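Local coordinates for protein amidohydrolase (Thermotoga maritima, PDB 3OOQ) that probably hydrolyses amide bonds as a TIM-barrel enzyme of the amidohydrolase family, possibly cyclic ones as in allantoinase, at residues D61-I66 with G149-F154; E376-Y379 with E384-R387. All blocks are in the same frame, centred on the assembly; numbering follows the deposited sequence.

How the contacts relate
Contact 1 (61-66 with 149-154) is buried near the centre of the chain, whereas contact 2 (376-379 with 384-387) sits about 22 Å from that centre, near the C-terminal end. Their centres are 27 Å apart and their nearest atoms about 12 Å, so they do not touch. Along the chain contact 1 closes before contact 2 opens. One branched sheet nevertheless runs through both: strand 54-64, whose end forms one side of contact 1, pairs antiparallel with 361-364, which in turn pairs with strand 375-380 of the contact 2 hairpin. Contact 1 thus lies at the ends of barrel strands, where this family usually has its active site, and contact 2 is a C-terminal hairpin tied to the barrel sheet through strand 361-364.

Contact 1 of 2, residues D61-I66 with G149-F154; sequences DAHSHI and GLKMAF
His-63 and Lys-151 each swing CG anti to the backbone N (chi1 -172° and 180°), and the lysine chain then bends at chi2 and chi4, which brings its NZ to the histidine ring. The site lies in the TIM barrel of the amidohydrolase family: His-63 and His-65 form the His-X-His pattern at the end of strand 54-64, which in metal-dependent relatives supplies metal ligands, and Lys-151 comes from strand 143-153. The two main chains stay well apart, 10.1 Å between the CA atoms of His-63 and Lys-151, so side chains alone span the gap. Lys-151 NZ donates to His-63 NE2 at 3.0 Å, lying close to the ring plane, and the two side chains meet at about a right angle. Behind the amine, Lys-151 CE comes within 3.6 Å of His-63 NE2, also at the ring edge. The backbone oxygens of Pro-119 and, weakly, Gly-120 accept from NZ as well, so several bonds grip the buried amine. His-65 offers it only an edge, CE1 standing 4.3 Å from Lys-151 NZ; its ND1 is hydrogen-bonded to Val-118 O, which probably limits how that ring can turn. The His-63 ring packs edge-to-face with His-251. One step back, Asp-61 secures the corner from which His-63 projects: Asp-61 OD2 is tied to Cys-305 N, while OD1 makes an Asx turn, its anti lone pair accepting from His-63 N at 3.0 Å.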
# COMPACT_ATOMS: atom_id res chain seq x y z
N ASP F 61 38.00 15.59 16.57
CA ASP F 61 37.40 14.45 15.89
C ASP F 61 37.16 14.77 14.43
O ASP F 61 36.34 15.64 14.10
CB ASP F 61 36.09 14.03 16.55
CG ASP F 61 35.69 12.62 16.17
OD1 ASP F 61 35.69 12.30 14.97
OD2 ASP F 61 35.38 11.82 17.07
N ALA F 62 37.88 14.07 13.57
CA ALA F 62 37.82 14.37 12.14
C ALA F 62 36.51 13.96 11.42
O ALA F 62 36.34 14.28 10.26
CB ALA F 62 39.02 13.78 11.44
N HIS F 63 35.57 13.30 12.10
CA HIS F 63 34.33 12.84 11.44
C HIS F 63 33.24 12.62 12.48
O HIS F 63 33.29 11.66 13.24
CB HIS F 63 34.58 11.55 10.65
CG HIS F 63 33.42 11.13 9.79
ND1 HIS F 63 32.24 10.65 10.33
CD2 HIS F 63 33.26 11.12 8.45
CE1 HIS F 63 31.41 10.34 9.35
NE2 HIS F 63 32.00 10.62 8.20
N SER F 64 32.25 13.51 12.50
CA SER F 64 31.26 13.49 13.57
C SER F 64 29.87 13.89 13.12
O SER F 64 29.71 14.69 12.18
CB SER F 64 31.70 14.44 14.69
OG SER F 64 31.02 14.13 15.89
N HIS F 65 28.87 13.39 13.83
CA HIS F 65 27.51 13.87 13.63
C HIS F 65 26.94 14.57 14.86
O HIS F 65 25.75 14.82 14.93
CB HIS F 65 26.61 12.75 13.11
CG HIS F 65 27.25 11.92 12.03
ND1 HIS F 65 27.51 12.42 10.78
CD2 HIS F 65 27.72 10.65 12.04
CE1 HIS F 65 28.08 11.49 10.04
NE2 HIS F 65 28.22 10.40 10.78
N ILE F 66 27.80 14.93 15.82
CA ILE F 66 27.35 15.70 16.99
C ILE F 66 26.62 16.96 16.53
O ILE F 66 26.98 17.56 15.52
CB ILE F 66 28.51 16.02 17.97
CG1 ILE F 66 27.95 16.49 19.33
CG2 ILE F 66 29.50 17.06 17.36
CD1 ILE F 66 28.87 16.24 20.52
N GLY F 149 34.84 19.65 3.24
CA GLY F 149 34.85 18.38 2.51
C GLY F 149 33.49 18.05 1.92
O GLY F 149 32.47 18.61 2.33
N LEU F 150 33.47 17.16 0.93
CA LEU F 150 32.23 16.66 0.36
C LEU F 150 32.12 15.18 0.70
O LEU F 150 32.93 14.37 0.24
CB LEU F 150 32.18 16.88 -1.16
CG LEU F 150 30.89 16.39 -1.87
CD1 LEU F 150 29.66 17.02 -1.23
CD2 LEU F 150 30.92 16.71 -3.37
N LYS F 151 31.13 14.84 1.51
CA LYS F 151 30.89 13.47 2.00
C LYS F 151 30.29 12.59 0.90
O LYS F 151 29.36 13.01 0.22
CB LYS F 151 29.92 13.52 3.20
CG LYS F 151 29.54 12.17 3.83
CD LYS F 151 30.79 11.35 4.26
CE LYS F 151 30.41 10.04 4.97
NZ LYS F 151 29.73 10.32 6.26
N MSE F 152 30.84 11.39 0.75
CA MSE F 152 30.34 10.40 -0.20
C MSE F 152 30.35 9.06 0.51
O MSE F 152 31.02 8.92 1.52
CB MSE F 152 31.22 10.34 -1.46
CG MSE F 152 31.24 11.66 -2.19
SE MSE F 152 32.48 11.69 -3.69
CE MSE F 152 33.03 13.56 -3.55
N ALA F 153 29.59 8.10 -0.02
CA ALA F 153 29.45 6.79 0.65
C ALA F 153 29.35 5.64 -0.32
O ALA F 153 28.69 5.75 -1.35
CB ALA F 153 28.23 6.78 1.57
N PHE F 154 30.01 4.54 0.06
CA PHE F 154 30.10 3.30 -0.70
C PHE F 154 29.66 2.18 0.20
O PHE F 154 29.44 2.40 1.40
CB PHE F 154 31.58 3.05 -1.10
CG PHE F 154 32.10 4.06 -2.07
CD1 PHE F 154 32.55 5.31 -1.63
CD2 PHE F 154 32.04 3.81 -3.43
CE1 PHE F 154 32.98 6.27 -2.55
CE2 PHE F 154 32.47 4.77 -4.34
CZ PHE F 154 32.95 6.00 -3.90

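Contact 2 of 2, residues E376-Y379 with E384-R387; sequences ERVY and EVFR
Arg-377 and Arg-387 lie side by side on one face of an antiparallel beta hairpin, their guanidinium groups stacked with planes 9° apart and centres 3.8 Å apart. Arg-387 NH2 sits over the centre of the Arg-377 group, 3.3 Å from Arg-377 CZ. Two like charges are tolerable here probably because Glu-384 is at hand: Arg-387 grips its carboxylate side-on, NE to OE2 at 2.7 Å and NH2 to OE1, each through a syn lone pair. The same carboxylate is nearly parallel to the Arg-377 plane, with OE1 over its face but no N-H aimed at it. Arg-377 is held instead at its edge, where NH1 donates to Tyr-379 OH at 2.8 Å. Replacing Arg-377 by an alanine is likely to leave the Arg-387 guanidinium without its stacking partner and the Tyr-379 hydroxyl without this donor. Further out, the Tyr-379 ring turns a face to Glu-384 CG and meets Phe-9 edge-to-face. On the other face of the hairpin Val-378 CB packs against Phe-386 CB, and Leu-108 of helix 103-108 touches Val-378. Beneath all this is a classic beta bulge: Val-378 O accepts from Val-385 N at 2.8 Å and, weakly, from Phe-386 N at 3.4 Å.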
# COMPACT_ATOMS: atom_id res chain seq x y z
N GLU F 376 38.95 19.08 34.31
CA GLU F 376 38.66 20.14 35.26
C GLU F 376 38.24 21.44 34.58
O GLU F 376 37.39 22.15 35.10
CB GLU F 376 39.84 20.36 36.20
CG GLU F 376 40.16 19.08 37.00
CD GLU F 376 41.18 19.27 38.10
OE1 GLU F 376 41.76 20.38 38.19
OE2 GLU F 376 41.39 18.30 38.87
N ARG F 377 38.83 21.74 33.43
CA ARG F 377 38.55 22.99 32.71
C ARG F 377 38.86 22.83 31.25
O ARG F 377 39.73 22.05 30.89
CB ARG F 377 39.43 24.13 33.22
CG ARG F 377 39.07 24.68 34.58
CD ARG F 377 39.83 25.95 34.81
NE ARG F 377 39.82 26.38 36.20
CZ ARG F 377 40.43 27.47 36.64
NH1 ARG F 377 41.11 28.24 35.80
NH2 ARG F 377 40.37 27.79 37.93
N VAL F 378 38.16 23.60 30.42
CA VAL F 378 38.42 23.63 28.97
C VAL F 378 38.40 25.07 28.52
O VAL F 378 37.48 25.83 28.86
CB VAL F 378 37.37 22.83 28.15
CG1 VAL F 378 37.73 22.84 26.63
CG2 VAL F 378 37.26 21.39 28.65
N TYR F 379 39.43 25.45 27.75
CA TYR F 379 39.50 26.74 27.11
C TYR F 379 39.47 26.49 25.63
O TYR F 379 40.00 25.48 25.16
CB TYR F 379 40.82 27.45 27.47
CG TYR F 379 40.97 27.77 28.95
CD1 TYR F 379 41.39 26.78 29.86
CD2 TYR F 379 40.72 29.05 29.44
CE1 TYR F 379 41.54 27.07 31.22
CE2 TYR F 379 40.87 29.35 30.81
CZ TYR F 379 41.28 28.35 31.68
OH TYR F 379 41.45 28.62 33.01
N GLU F 384 37.59 30.24 28.73
CA GLU F 384 37.03 29.11 29.47
C GLU F 384 35.59 28.85 29.00
O GLU F 384 34.77 29.77 28.98
CB GLU F 384 37.07 29.36 30.98
CG GLU F 384 36.81 28.12 31.82
CD GLU F 384 36.75 28.40 33.31
OE1 GLU F 384 37.32 29.40 33.78
OE2 GLU F 384 36.12 27.60 34.03
N VAL F 385 35.32 27.62 28.57
CA VAL F 385 33.98 27.20 28.11
C VAL F 385 33.43 26.04 28.94
O VAL F 385 32.28 25.62 28.76
CB VAL F 385 33.95 26.84 26.58
CG1 VAL F 385 34.15 28.09 25.72
CG2 VAL F 385 35.00 25.76 26.24
N PHE F 386 34.26 25.50 29.83
CA PHE F 386 33.84 24.44 30.73
C PHE F 386 34.65 24.47 32.04
O PHE F 386 35.86 24.74 32.03
CB PHE F 386 33.96 23.08 30.04
CG PHE F 386 33.59 21.91 30.92
CD1 PHE F 386 32.28 21.42 30.94
CD2 PHE F 386 34.56 21.29 31.71
CE1 PHE F 386 31.93 20.32 31.75
CE2 PHE F 386 34.22 20.21 32.53
CZ PHE F 386 32.91 19.71 32.54
N ARG F 387 33.96 24.20 33.16
CA ARG F 387 34.58 24.00 34.46
C ARG F 387 33.80 22.94 35.23
O ARG F 387 32.59 23.05 35.38
CB ARG F 387 34.61 25.29 35.30
CG ARG F 387 35.39 25.14 36.63
CD ARG F 387 35.53 26.45 37.40
NE ARG F 387 36.40 27.40 36.71
CZ ARG F 387 36.89 28.52 37.25
NH1 ARG F 387 36.60 28.86 38.50
NH2 ARG F 387 37.66 29.31 36.52